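Local coordinates for protein regulator of polyketide synthase expression (Bifidobacterium adolescentis, PDB 3ONQ) that probably acts as a DNA-binding transcriptional regulator with a PucR-type helix-turn-helix domain, although its exact function is not established, at residues Q148-L153 and R158-D163; E179-N184 and L250-A255; Q187-E192 and E235-D240; K217-H222 and R227-R232. All coordinates share one frame; numbering follows the deposited sequence.

Interaction 1: residues Q148-L153 and R158-D163; sequences QAAPAL and RPLRAD
Ala150, Leu153 and Leu160, the residues that meet here, have no flat groups; the nearest flat group is the guanidinium of Arg161, with Pro159 CG 3.7 Å above its centre on one face, while its NE makes a salt bridge with Glu108. The contact itself is aliphatic. Leu160 divides its two methyls between two partners: CD1 lies 3.7 Å from Ala150 CB, and CD2 passes 3.9 Å from Leu153 CD1, the two leucines running past each other in opposite directions. The fork of Leu160 is aimed at Ala150 and Leu153 by a first torsion that sets CG opposite the carbonyl carbon (chi1 -65°). The two partners are held at a fixed spacing by the 3-10 turn, in which Leu153 N donates to Ala150 O at 2.9 Å. Strand 160-161 is itself anchored through backbone bonds of Leu160 to Leu124 and Leu126, parallel to strand 124-131, and this makes the contact part of the beta-alpha-beta crossover in which helix 132-149 links the two strands. Pro123 also touches Ala150, and Ala149 and Ala152 pack on Met259 and Ala255 of the second subunit. Since only methyl carbons meet, the contact has no bond direction to satisfy and depends on shape and exclusion of water, while the charge of Arg161 is probably compensated by Glu108, away from this apolar contact.

Interaction 2: residues E179-N184 and L250-A255; sequences EELYRN and LTTALA. With SO4 (sulfate ion), chain O.
Leu181 lays its CD2 methyl against Ala253, with 3.9 Å between Leu181 CD2 and Ala253 CB, while its CD1 meets Thr252, the residue before, at CG2, 4.0 Å away. This is helix-to-helix packing in the helical bundle, joining helix 175-190 to helix 244-261, segment 250-255 lying within the PucR C-terminal helix-turn-helix region. The small Ala253 lets the backbones come close: the CA atoms of Leu181 and Ala253 are 4.9 Å apart, and Ala253 CB sits 3.8 Å from the carbonyl oxygen Leu181 O. The helix widens into a pi-type turn at 181-184, beginning at this close approach.

Thr252 is divided by its torsion. CG2 stands anti to the backbone N and faces the leucine, whereas OG1 (chi1 -58°) lies beside the N and is hydrogen-bonded to Tyr248 O of its own helix and to Tyr248 OH of the second subunit. One residue thus serves both the intrachain packing and the contact with the second subunit. Leu166 and Ala170 of helix 166-172 add to the apolar surroundings of Leu181.

The outer face of helix 175-190 is polar. Arg183 NE bonds Glu179 OE2 at 2.8 Å, lying above the carboxylate plane, and Tyr182 CE2 covers one guanidinium face. One turn on from Glu180, Asn184 ND2 donates to sulfate oxygen O3 at 3.1 Å, nearly straight at 167°.

Interaction 3: residues Q187-E192 and E235-D240; sequences QVLRGE and ETTGWD. With SO4 (sulfate ion), chain R.
Val188 and Thr237 run past each other in opposite directions, with Val188 CG1 3.8 Å from Thr237 CG2. The valine methyl is placed by a torsion that sets CG1 anti to the backbone N (chi1 168°), and it also reaches over the helix end to rest 3.4 Å from the carbonyl oxygen Thr236 O. Leu189 meets the same threonine methyl at an angle, its CG 4.1 Å from Thr237 CG2. The other branch of Thr237 faces its own backbone: OG1 accepts from Trp239 N at 3.1 Å, forming an ST turn, and is hydrogen-bonded to Ala233 O, so it secures the end of helix 223-237 just where Gly238 takes positive phi. With alanine at this position the methyl and hydroxyl both go, which would probably open a gap beside Val188 and Leu189 and leave Trp239 N without its turn partner. Beyond the packing, Arg190 offers the edge of its guanidinium to a sulfate that Tyr199 and Arg258 also bind. The contact joins the ends of helices 175-190 and 223-237; Leu189 packs on helices 198-207 and 244-261, and Trp239 continues onto helix 244-261.

Interaction 4: residues K217-H222 and R227-R232; sequences KELNVH and RYRLKR. With SO4 (sulfate ion), chain S.
Arg229 is touched by two apolar side chains across the turn, but these contacts are loose: Val221 CG1 is 4.2 Å from Arg229 NH2, approaching the guanidinium obliquely, and Leu219 CD1 lies 4.4 Å from Arg229 NH1 at the edge of the group. The two segments belong to helices 212-219 and 223-237, whose succession across a short turn makes up the helix-turn-helix of the PucR C-terminal domain, the second being probably its recognition helix.

Hydrogen bonding is directed at a sulfate. The arginine chain runs extended from CG to NE after a first torsion of -65°, and presents one edge of its guanidinium to the anion: Arg229 NE reaches sulfate O4 at 2.8 Å and Arg229 NH2 reaches sulfate O3 at 2.7 Å, both almost straight at 172° and 171°. Its NH1 is hydrogen-bonded to Thr201 OG1 of helix 198-207, which helps fix the rotation of the group. One turn on, Arg232 NH2 adds a weak bond of 3.5 Å to sulfate O4, while its NH1 bonds Thr198 OG1.

Capping marks the turn. His222 occupies the N-cap position, its ND1 accepting from the backbone N of Asn224.

Replacing Arg229 by a leucine takes away its paired N-H donors and is likely to cost the sulfate its two short bonds and leave Thr201 without its arginine partner. The sulfate probably comes from the crystallisation liquor, yet two arginines gathered round it form a site suited to an anion, consistent with, though not proof of, contact with a DNA phosphate.

Overall arrangement
The four contacts come in two groups. Interaction 1 comes first in the chain and lies in the alpha-beta part, closing the beta-alpha-beta unit of strand 124-131, helix 132-149 and strand 160-161; interactions 2, 3 and 4 follow among the C-terminal helices and are nested, 4 inside 3 and 3 inside 2. Interactions 2 and 3 share helix 175-190, with centres about 10 Å apart, and interactions 3 and 4 share helix 223-237, about 15 Å apart. Centres of interactions 1 and 4 are about 31 Å apart, but Asp163 touches both Glu180 and Trp239, linking the two parts. Interactions 1 and 2 both meet the second subunit, whereas no other chain touches interactions 3 and 4, which suggests that this subunit contact lies away from the probable DNA-binding end.

Interaction 1: residues Q148-L153 and R158-D163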
loop_
_atom_site.group_PDB
_atom_site.type_symbol
_atom_site.label_atom_id
_atom_site.label_comp_id
_atom_site.label_asym_id
_atom_site.label_seq_id
_atom_site.Cartn_x
_atom_site.Cartn_y
_atom_site.Cartn_z
ATOM N N GLN B 148 -4.405 10.173 23.497
ATOM C CA GLN B 148 -3.248 9.752 24.293
ATOM C C GLN B 148 -2.198 10.870 24.431
ATOM O O GLN B 148 -1.463 10.926 25.407
ATOM C CB GLN B 148 -2.601 8.501 23.687
ATOM C CG GLN B 148 -3.474 7.252 23.763
ATOM C CD GLN B 148 -2.749 5.994 23.318
ATOM O OE1 GLN B 148 -2.075 5.984 22.284
ATOM N NE2 GLN B 148 -2.881 4.922 24.104
ATOM N N ALA B 149 -2.135 11.749 23.441
ATOM C CA ALA B 149 -1.160 12.838 23.410
ATOM C C ALA B 149 -1.617 14.062 24.225
ATOM O O ALA B 149 -0.798 14.814 24.754
ATOM C CB ALA B 149 -0.891 13.241 21.945
ATOM N N ALA B 150 -2.926 14.242 24.332
ATOM C CA ALA B 150 -3.518 15.433 24.947
ATOM C C ALA B 150 -2.923 15.861 26.294
ATOM O O ALA B 150 -2.823 17.048 26.560
ATOM C CB ALA B 150 -5.033 15.276 25.064
ATOM N N PRO B 151 -2.538 14.907 27.152
ATOM C CA PRO B 151 -2.028 15.361 28.452
ATOM C C PRO B 151 -0.779 16.228 28.351
ATOM O O PRO B 151 -0.441 16.925 29.303
ATOM C CB PRO B 151 -1.720 14.051 29.188
ATOM C CG PRO B 151 -2.728 13.069 28.596
ATOM C CD PRO B 151 -2.770 13.448 27.125
ATOM N N ALA B 152 -0.099 16.193 27.213
ATOM C CA ALA B 152 1.106 16.982 27.055
ATOM C C ALA B 152 0.758 18.459 26.886
ATOM O O ALA B 152 1.627 19.303 26.990
ATOM C CB ALA B 152 1.918 16.496 25.865
ATOM N N LEU B 153 -0.508 18.756 26.602
ATOM C CA LEU B 153 -0.942 20.125 26.316
ATOM C C LEU B 153 -1.424 20.846 27.553
ATOM O O LEU B 153 -2.275 20.338 28.282
ATOM C CB LEU B 153 -2.084 20.127 25.308
ATOM C CG LEU B 153 -1.738 19.951 23.838
ATOM C CD1 LEU B 153 -2.982 20.238 22.997
ATOM C CD2 LEU B 153 -0.622 20.885 23.472
ATOM N N ARG B 158 -11.231 22.689 23.138
ATOM C CA ARG B 158 -12.302 21.711 23.236
ATOM C C ARG B 158 -13.329 22.009 22.150
ATOM O O ARG B 158 -13.958 23.060 22.165
ATOM C CB ARG B 158 -12.951 21.748 24.617
ATOM C CG ARG B 158 -14.083 20.753 24.771
ATOM C CD ARG B 158 -14.624 20.734 26.189
ATOM N NE ARG B 158 -15.764 19.834 26.309
ATOM C CZ ARG B 158 -15.707 18.617 26.839
ATOM N NH1 ARG B 158 -14.565 18.152 27.321
ATOM N NH2 ARG B 158 -16.802 17.871 26.898
ATOM N N PRO B 159 -13.493 21.105 21.200
ATOM C CA PRO B 159 -12.683 19.900 21.111
ATOM C C PRO B 159 -11.313 20.170 20.517
ATOM O O PRO B 159 -11.125 21.154 19.823
ATOM C CB PRO B 159 -13.477 19.051 20.134
ATOM C CG PRO B 159 -14.065 20.031 19.225
ATOM C CD PRO B 159 -14.369 21.247 20.034
ATOM N N LEU B 160 -10.375 19.283 20.790
ATOM C CA LEU B 160 -9.108 19.284 20.114
ATOM C C LEU B 160 -9.415 18.905 18.675
ATOM O O LEU B 160 -10.313 18.120 18.421
ATOM C CB LEU B 160 -8.181 18.250 20.725
ATOM C CG LEU B 160 -7.751 18.477 22.165
ATOM C CD1 LEU B 160 -7.208 17.204 22.746
ATOM C CD2 LEU B 160 -6.720 19.560 22.203
ATOM N N ARG B 161 -8.678 19.467 17.730
ATOM C CA ARG B 161 -8.937 19.198 16.327
ATOM C C ARG B 161 -7.699 18.944 15.495
ATOM O O ARG B 161 -6.624 19.401 15.813
ATOM C CB ARG B 161 -9.645 20.390 15.685
ATOM C CG ARG B 161 -11.028 20.692 16.168
ATOM C CD ARG B 161 -11.649 21.728 15.268
ATOM N NE ARG B 161 -13.000 22.083 15.665
ATOM C CZ ARG B 161 -13.293 22.819 16.726
ATOM N NH1 ARG B 161 -14.553 23.097 17.011
ATOM N NH2 ARG B 161 -12.324 23.271 17.505
ATOM N N ALA B 162 -7.879 18.198 14.416
ATOM C CA ALA B 162 -6.908 18.151 13.349
ATOM C C ALA B 162 -5.485 17.806 13.762
ATOM O O ALA B 162 -5.218 16.774 14.346
ATOM C CB ALA B 162 -6.939 19.439 12.552
ATOM N N ASP B 163 -4.589 18.714 13.417
ATOM C CA ASP B 163 -3.158 18.564 13.577
ATOM C C ASP B 163 -2.601 19.210 14.841
ATOM O O ASP B 163 -1.433 19.528 14.904
ATOM C CB ASP B 163 -2.432 19.092 12.342
ATOM C CG ASP B 163 -2.664 20.575 12.106
ATOM O OD1 ASP B 163 -1.821 21.200 11.450
ATOM O OD2 ASP B 163 -3.677 21.110 12.562
#

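Interaction 2: residues E179-N184 and L250-A255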
loop_
_atom_site.group_PDB
_atom_site.type_symbol
_atom_site.label_atom_id
_atom_site.label_comp_id
_atom_site.label_asym_id
_atom_site.label_seq_id
_atom_site.Cartn_x
_atom_site.Cartn_y
_atom_site.Cartn_z
ATOM N N GLU B 179 4.255 11.519 9.086
ATOM C CA GLU B 179 4.125 11.789 7.665
ATOM C C GLU B 179 3.632 13.214 7.447
ATOM O O GLU B 179 4.170 13.930 6.601
ATOM C CB GLU B 179 3.187 10.780 6.997
ATOM C CG GLU B 179 3.058 10.974 5.487
ATOM C CD GLU B 179 4.316 10.551 4.734
ATOM O OE1 GLU B 179 5.236 9.964 5.356
ATOM O OE2 GLU B 179 4.380 10.812 3.515
ATOM N N GLU B 180 2.627 13.638 8.213
ATOM C CA GLU B 180 2.148 15.019 8.110
ATOM C C GLU B 180 3.237 16.058 8.412
ATOM O O GLU B 180 3.358 17.057 7.706
ATOM C CB GLU B 180 0.936 15.268 9.011
ATOM C CG GLU B 180 -0.343 14.582 8.528
ATOM C CD GLU B 180 -1.566 15.014 9.324
ATOM O OE1 GLU B 180 -1.540 16.123 9.918
ATOM O OE2 GLU B 180 -2.549 14.245 9.363
ATOM N N LEU B 181 4.022 15.825 9.456
ATOM C CA LEU B 181 5.113 16.742 9.800
ATOM C C LEU B 181 6.056 16.839 8.612
ATOM O O LEU B 181 6.493 17.918 8.251
ATOM C CB LEU B 181 5.861 16.263 11.048
ATOM C CG LEU B 181 5.111 16.469 12.361
ATOM C CD1 LEU B 181 5.653 15.578 13.489
ATOM C CD2 LEU B 181 5.142 17.947 12.742
ATOM N N TYR B 182 6.335 15.703 7.981
ATOM C CA TYR B 182 7.215 15.690 6.818
ATOM C C TYR B 182 6.586 16.416 5.624
ATOM O O TYR B 182 7.169 17.350 5.072
ATOM C CB TYR B 182 7.575 14.251 6.434
ATOM C CG TYR B 182 8.544 14.149 5.271
ATOM C CD1 TYR B 182 9.803 14.739 5.333
ATOM C CD2 TYR B 182 8.207 13.448 4.122
ATOM C CE1 TYR B 182 10.700 14.637 4.271
ATOM C CE2 TYR B 182 9.098 13.337 3.057
ATOM C CZ TYR B 182 10.339 13.933 3.136
ATOM O OH TYR B 182 11.221 13.826 2.080
ATOM N N ARG B 183 5.385 15.993 5.245
ATOM C CA ARG B 183 4.739 16.475 4.033
ATOM C C ARG B 183 4.145 17.861 4.166
ATOM O O ARG B 183 4.325 18.695 3.284
ATOM C CB ARG B 183 3.634 15.520 3.581
ATOM C CG ARG B 183 4.093 14.116 3.288
ATOM C CD ARG B 183 4.983 14.091 2.068
ATOM N NE ARG B 183 5.366 12.735 1.680
ATOM C CZ ARG B 183 6.177 12.463 0.662
ATOM N NH1 ARG B 183 6.686 13.460 -0.059
ATOM N NH2 ARG B 183 6.481 11.204 0.364
ATOM N N ASN B 184 3.413 18.099 5.248
ATOM C CA ASN B 184 2.618 19.315 5.357
ATOM C C ASN B 184 3.336 20.470 6.036
ATOM O O ASN B 184 2.862 21.598 5.994
ATOM C CB ASN B 184 1.312 19.062 6.100
ATOM C CG ASN B 184 0.420 18.055 5.389
ATOM O OD1 ASN B 184 0.595 17.788 4.205
ATOM N ND2 ASN B 184 -0.530 17.488 6.118
ATOM N N LEU B 250 7.290 23.288 14.699
ATOM C CA LEU B 250 8.187 23.480 13.563
ATOM C C LEU B 250 9.542 22.792 13.781
ATOM O O LEU B 250 10.071 22.118 12.882
ATOM C CB LEU B 250 8.364 24.970 13.282
ATOM C CG LEU B 250 7.153 25.678 12.667
ATOM C CD1 LEU B 250 7.242 27.184 12.869
ATOM C CD2 LEU B 250 7.025 25.344 11.185
ATOM N N THR B 251 10.084 22.943 14.981
ATOM C CA THR B 251 11.358 22.325 15.340
ATOM C C THR B 251 11.256 20.812 15.122
ATOM O O THR B 251 12.163 20.190 14.572
ATOM C CB THR B 251 11.728 22.644 16.810
ATOM O OG1 THR B 251 11.796 24.064 16.979
ATOM C CG2 THR B 251 13.069 22.020 17.209
ATOM N N THR B 252 10.131 20.234 15.530
ATOM C CA THR B 252 9.918 18.798 15.390
ATOM C C THR B 252 9.868 18.414 13.917
ATOM O O THR B 252 10.517 17.456 13.487
ATOM C CB THR B 252 8.635 18.325 16.097
ATOM O OG1 THR B 252 8.696 18.673 17.484
ATOM C CG2 THR B 252 8.481 16.810 15.974
ATOM N N ALA B 253 9.121 19.183 13.136
ATOM C CA ALA B 253 9.052 18.941 11.700
ATOM C C ALA B 253 10.438 18.978 11.028
ATOM O O ALA B 253 10.730 18.172 10.139
ATOM C CB ALA B 253 8.094 19.933 11.035
ATOM N N LEU B 254 11.286 19.917 11.436
ATOM C CA LEU B 254 12.603 20.030 10.824
ATOM C C LEU B 254 13.445 18.793 11.131
ATOM O O LEU B 254 14.180 18.311 10.262
ATOM C CB LEU B 254 13.337 21.308 11.264
ATOM C CG LEU B 254 12.767 22.673 10.850
ATOM C CD1 LEU B 254 13.659 23.808 11.352
ATOM C CD2 LEU B 254 12.601 22.781 9.360
ATOM N N ALA B 255 13.326 18.276 12.353
ATOM C CA ALA B 255 14.047 17.071 12.731
ATOM C C ALA B 255 13.594 15.906 11.861
ATOM O O ALA B 255 14.426 15.193 11.288
ATOM C CB ALA B 255 13.849 16.738 14.233
HETATM S S SO4 O . -3.526 15.141 4.764
HETATM O O1 SO4 O . -4.098 16.271 5.494
HETATM O O2 SO4 O . -3.815 15.278 3.339
HETATM O O3 SO4 O . -2.075 15.107 4.940
HETATM O O4 SO4 O . -4.113 13.901 5.263
#

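Interaction 3: residues Q187-E192 and E235-D240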
loop_
_atom_site.group_PDB
_atom_site.type_symbol
_atom_site.label_atom_id
_atom_site.label_comp_id
_atom_site.label_asym_id
_atom_site.label_seq_id
_atom_site.Cartn_x
_atom_site.Cartn_y
_atom_site.Cartn_z
ATOM N N GLN B 187 8.241 19.820 4.190
ATOM C CA GLN B 187 8.326 19.928 2.739
ATOM C C GLN B 187 7.666 21.205 2.206
ATOM O O GLN B 187 8.104 21.759 1.211
ATOM C CB GLN B 187 7.762 18.676 2.049
ATOM C CG GLN B 187 8.750 17.523 2.025
ATOM C CD GLN B 187 8.330 16.411 1.069
ATOM O OE1 GLN B 187 7.139 16.180 0.848
ATOM N NE2 GLN B 187 9.311 15.730 0.486
ATOM N N VAL B 188 6.620 21.673 2.875
ATOM C CA VAL B 188 5.970 22.909 2.459
ATOM C C VAL B 188 6.912 24.090 2.700
ATOM O O VAL B 188 7.031 24.976 1.861
ATOM C CB VAL B 188 4.630 23.120 3.185
ATOM C CG1 VAL B 188 4.113 24.529 2.956
ATOM C CG2 VAL B 188 3.608 22.095 2.701
ATOM N N LEU B 189 7.599 24.082 3.838
ATOM C CA LEU B 189 8.582 25.116 4.156
ATOM C C LEU B 189 9.663 25.182 3.085
ATOM O O LEU B 189 10.071 26.266 2.671
ATOM C CB LEU B 189 9.251 24.843 5.512
ATOM C CG LEU B 189 8.760 25.530 6.777
ATOM C CD1 LEU B 189 9.762 25.301 7.896
ATOM C CD2 LEU B 189 8.595 27.017 6.530
ATOM N N ARG B 190 10.142 24.017 2.659
ATOM C CA ARG B 190 11.193 23.946 1.649
ATOM C C ARG B 190 10.716 24.481 0.304
ATOM O O ARG B 190 11.448 25.197 -0.373
ATOM C CB ARG B 190 11.660 22.510 1.471
ATOM C CG ARG B 190 12.007 21.826 2.751
ATOM C CD ARG B 190 13.454 21.993 3.060
ATOM N NE ARG B 190 14.260 21.105 2.245
ATOM C CZ ARG B 190 15.566 20.950 2.409
ATOM N NH1 ARG B 190 16.236 20.120 1.619
ATOM N NH2 ARG B 190 16.199 21.631 3.363
ATOM N N GLY B 191 9.494 24.125 -0.079
ATOM C CA GLY B 191 8.933 24.544 -1.349
ATOM C C GLY B 191 9.628 23.864 -2.509
ATOM O O GLY B 191 10.411 22.937 -2.309
ATOM N N GLU B 192 9.352 24.331 -3.726
ATOM C CA GLU B 192 9.950 23.740 -4.925
ATOM C C GLU B 192 11.243 24.449 -5.334
ATOM O O GLU B 192 12.112 23.854 -5.972
ATOM C CB GLU B 192 8.951 23.733 -6.089
ATOM C CG GLU B 192 7.658 22.967 -5.807
ATOM C CD GLU B 192 7.898 21.516 -5.419
ATOM O OE1 GLU B 192 8.717 20.843 -6.083
ATOM O OE2 GLU B 192 7.270 21.052 -4.439
ATOM N N GLU B 235 1.732 31.413 6.952
ATOM C CA GLU B 235 0.636 31.312 5.994
ATOM C C GLU B 235 0.657 29.983 5.262
ATOM O O GLU B 235 -0.389 29.382 5.043
ATOM C CB GLU B 235 0.652 32.483 5.004
ATOM C CG GLU B 235 0.447 33.827 5.704
ATOM C CD GLU B 235 0.688 35.026 4.802
ATOM O OE1 GLU B 235 1.148 34.835 3.648
ATOM O OE2 GLU B 235 0.417 36.161 5.259
ATOM N N THR B 236 1.846 29.515 4.891
ATOM C CA THR B 236 1.933 28.301 4.087
ATOM C C THR B 236 1.811 27.008 4.897
ATOM O O THR B 236 1.385 25.990 4.363
ATOM C CB THR B 236 3.223 28.239 3.260
ATOM O OG1 THR B 236 4.341 28.183 4.145
ATOM C CG2 THR B 236 3.348 29.464 2.351
ATOM N N THR B 237 2.202 27.036 6.167
ATOM C CA THR B 237 2.208 25.816 6.966
ATOM C C THR B 237 1.151 25.828 8.072
ATOM O O THR B 237 0.787 24.781 8.599
ATOM C CB THR B 237 3.596 25.558 7.618
ATOM O OG1 THR B 237 3.870 26.566 8.599
ATOM C CG2 THR B 237 4.691 25.569 6.582
ATOM N N GLY B 238 0.672 27.011 8.432
ATOM C CA GLY B 238 -0.256 27.146 9.543
ATOM C C GLY B 238 0.463 27.278 10.880
ATOM O O GLY B 238 -0.167 27.421 11.922
ATOM N N TRP B 239 1.791 27.236 10.856
ATOM C CA TRP B 239 2.563 27.302 12.096
ATOM C C TRP B 239 3.401 28.578 12.151
ATOM O O TRP B 239 4.181 28.857 11.238
ATOM C CB TRP B 239 3.436 26.052 12.258
ATOM C CG TRP B 239 2.629 24.775 12.226
ATOM C CD1 TRP B 239 2.516 23.900 11.192
ATOM C CD2 TRP B 239 1.810 24.263 13.281
ATOM N NE1 TRP B 239 1.683 22.855 11.539
ATOM C CE2 TRP B 239 1.245 23.053 12.823
ATOM C CE3 TRP B 239 1.513 24.703 14.577
ATOM C CZ2 TRP B 239 0.380 22.286 13.612
ATOM C CZ3 TRP B 239 0.659 23.929 15.364
ATOM C CH2 TRP B 239 0.104 22.741 14.876
ATOM N N ASP B 240 3.200 29.343 13.220
ATOM C CA ASP B 240 3.831 30.645 13.439
ATOM C C ASP B 240 5.045 30.489 14.336
ATOM O O ASP B 240 4.919 30.251 15.534
ATOM C CB ASP B 240 2.820 31.573 14.110
ATOM C CG ASP B 240 3.365 32.982 14.351
ATOM O OD1 ASP B 240 4.580 33.204 14.182
ATOM O OD2 ASP B 240 2.564 33.866 14.728
HETATM S S SO4 R . 19.105 21.533 5.996
HETATM O O1 SO4 R . 19.281 22.629 6.945
HETATM O O2 SO4 R . 19.128 22.031 4.618
HETATM O O3 SO4 R . 20.172 20.553 6.186
HETATM O O4 SO4 R . 17.822 20.888 6.253
#

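Interaction 4: residues K217-H222 and R227-R232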
loop_
_atom_site.group_PDB
_atom_site.type_symbol
_atom_site.label_atom_id
_atom_site.label_comp_id
_atom_site.label_asym_id
_atom_site.label_seq_id
_atom_site.Cartn_x
_atom_site.Cartn_y
_atom_site.Cartn_z
ATOM N N LYS B 217 21.057 39.089 12.240
ATOM C CA LYS B 217 22.510 39.164 12.316
ATOM C C LYS B 217 23.177 37.980 11.606
ATOM O O LYS B 217 24.105 38.160 10.818
ATOM C CB LYS B 217 22.941 39.231 13.782
ATOM C CG LYS B 217 24.427 39.069 14.026
ATOM C CD LYS B 217 24.723 39.167 15.529
ATOM C CE LYS B 217 26.211 38.995 15.847
ATOM N NZ LYS B 217 26.750 37.648 15.500
ATOM N N GLU B 218 22.699 36.775 11.898
ATOM C CA GLU B 218 23.197 35.553 11.263
ATOM C C GLU B 218 23.042 35.557 9.741
ATOM O O GLU B 218 23.927 35.105 9.021
ATOM C CB GLU B 218 22.474 34.331 11.833
ATOM C CG GLU B 218 23.359 33.386 12.604
ATOM C CD GLU B 218 24.547 32.913 11.788
ATOM O OE1 GLU B 218 24.389 31.984 10.965
ATOM O OE2 GLU B 218 25.643 33.476 11.971
ATOM N N LEU B 219 21.915 36.063 9.251
ATOM C CA LEU B 219 21.600 35.949 7.827
ATOM C C LEU B 219 21.943 37.181 7.004
ATOM O O LEU B 219 21.736 37.199 5.787
ATOM C CB LEU B 219 20.120 35.612 7.647
ATOM C CG LEU B 219 19.656 34.254 8.174
ATOM C CD1 LEU B 219 18.153 34.141 8.038
ATOM C CD2 LEU B 219 20.368 33.111 7.456
ATOM N N ASN B 220 22.454 38.218 7.663
ATOM C CA ASN B 220 22.722 39.475 6.985
ATOM C C ASN B 220 21.507 40.054 6.272
ATOM O O ASN B 220 21.613 40.488 5.126
ATOM C CB ASN B 220 23.869 39.314 5.985
ATOM C CG ASN B 220 25.182 38.991 6.664
ATOM O OD1 ASN B 220 25.380 39.316 7.834
ATOM N ND2 ASN B 220 26.088 38.353 5.934
ATOM N N VAL B 221 20.360 40.061 6.946
ATOM C CA VAL B 221 19.180 40.744 6.426
ATOM C C VAL B 221 18.587 41.625 7.516
ATOM O O VAL B 221 18.936 41.483 8.681
ATOM C CB VAL B 221 18.083 39.751 5.950
ATOM C CG1 VAL B 221 18.592 38.882 4.820
ATOM C CG2 VAL B 221 17.587 38.900 7.115
ATOM N N HIS B 222 17.687 42.523 7.129
ATOM C CA HIS B 222 16.998 43.388 8.078
ATOM C C HIS B 222 16.053 42.546 8.930
ATOM O O HIS B 222 15.471 41.582 8.429
ATOM C CB HIS B 222 16.185 44.432 7.318
ATOM C CG HIS B 222 15.733 45.580 8.165
ATOM N ND1 HIS B 222 14.662 45.494 9.028
ATOM C CD2 HIS B 222 16.209 46.846 8.284
ATOM C CE1 HIS B 222 14.502 46.652 9.645
ATOM N NE2 HIS B 222 15.425 47.488 9.211
ATOM N N ARG B 227 11.023 38.946 9.881
ATOM C CA ARG B 227 9.627 39.028 10.296
ATOM C C ARG B 227 8.713 38.619 9.152
ATOM O O ARG B 227 7.819 37.794 9.314
ATOM C CB ARG B 227 9.299 40.452 10.735
ATOM C CG ARG B 227 8.640 40.567 12.097
ATOM C CD ARG B 227 8.290 42.022 12.408
ATOM N NE ARG B 227 9.483 42.857 12.553
ATOM C CZ ARG B 227 9.991 43.243 13.721
ATOM N NH1 ARG B 227 11.085 43.996 13.757
ATOM N NH2 ARG B 227 9.405 42.883 14.855
ATOM N N TYR B 228 8.953 39.203 7.985
ATOM C CA TYR B 228 8.141 38.943 6.811
ATOM C C TYR B 228 8.204 37.466 6.406
ATOM O O TYR B 228 7.177 36.844 6.110
ATOM C CB TYR B 228 8.584 39.863 5.661
ATOM C CG TYR B 228 7.861 39.648 4.344
ATOM C CD1 TYR B 228 6.675 40.325 4.057
ATOM C CD2 TYR B 228 8.372 38.786 3.378
ATOM C CE1 TYR B 228 6.011 40.139 2.847
ATOM C CE2 TYR B 228 7.713 38.590 2.166
ATOM C CZ TYR B 228 6.536 39.268 1.907
ATOM O OH TYR B 228 5.885 39.079 0.708
ATOM N N ARG B 229 9.400 36.893 6.393
ATOM C CA ARG B 229 9.526 35.468 6.071
ATOM C C ARG B 229 8.813 34.533 7.049
ATOM O O ARG B 229 8.191 33.554 6.625
ATOM C CB ARG B 229 10.990 35.060 5.925
ATOM C CG ARG B 229 11.670 35.740 4.745
ATOM C CD ARG B 229 13.166 35.586 4.836
ATOM N NE ARG B 229 13.850 36.259 3.741
ATOM C CZ ARG B 229 15.172 36.287 3.598
ATOM N NH1 ARG B 229 15.957 35.674 4.489
ATOM N NH2 ARG B 229 15.707 36.918 2.559
ATOM N N LEU B 230 8.906 34.810 8.348
ATOM C CA LEU B 230 8.220 33.962 9.330
ATOM C C LEU B 230 6.710 34.013 9.126
ATOM O O LEU B 230 6.021 33.005 9.251
ATOM C CB LEU B 230 8.567 34.371 10.756
ATOM C CG LEU B 230 10.054 34.358 11.079
ATOM C CD1 LEU B 230 10.275 34.822 12.506
ATOM C CD2 LEU B 230 10.633 32.972 10.844
ATOM N N LYS B 231 6.209 35.201 8.807
ATOM C CA LYS B 231 4.789 35.390 8.564
ATOM C C LYS B 231 4.362 34.558 7.350
ATOM O O LYS B 231 3.341 33.859 7.384
ATOM C CB LYS B 231 4.485 36.876 8.366
ATOM C CG LYS B 231 3.016 37.197 8.139
ATOM C CD LYS B 231 2.773 38.699 8.200
ATOM C CE LYS B 231 1.528 39.094 7.411
ATOM N NZ LYS B 231 1.676 38.806 5.951
ATOM N N ARG B 232 5.166 34.609 6.295
ATOM C CA ARG B 232 4.890 33.812 5.107
ATOM C C ARG B 232 4.873 32.323 5.449
ATOM O O ARG B 232 3.987 31.582 5.016
ATOM C CB ARG B 232 5.929 34.095 4.020
ATOM C CG ARG B 232 5.702 33.320 2.730
ATOM C CD ARG B 232 6.985 33.204 1.907
ATOM N NE ARG B 232 7.453 34.496 1.407
ATOM C CZ ARG B 232 8.717 34.916 1.470
ATOM N NH1 ARG B 232 9.652 34.152 2.018
ATOM N NH2 ARG B 232 9.046 36.105 0.985
HETATM S S SO4 S . 12.617 37.804 0.617
HETATM O O1 SO4 S . 12.085 39.105 0.223
HETATM O O2 SO4 S . 12.224 36.788 -0.358
HETATM O O3 SO4 S . 14.074 37.893 0.666
HETATM O O4 SO4 S . 12.083 37.446 1.928
#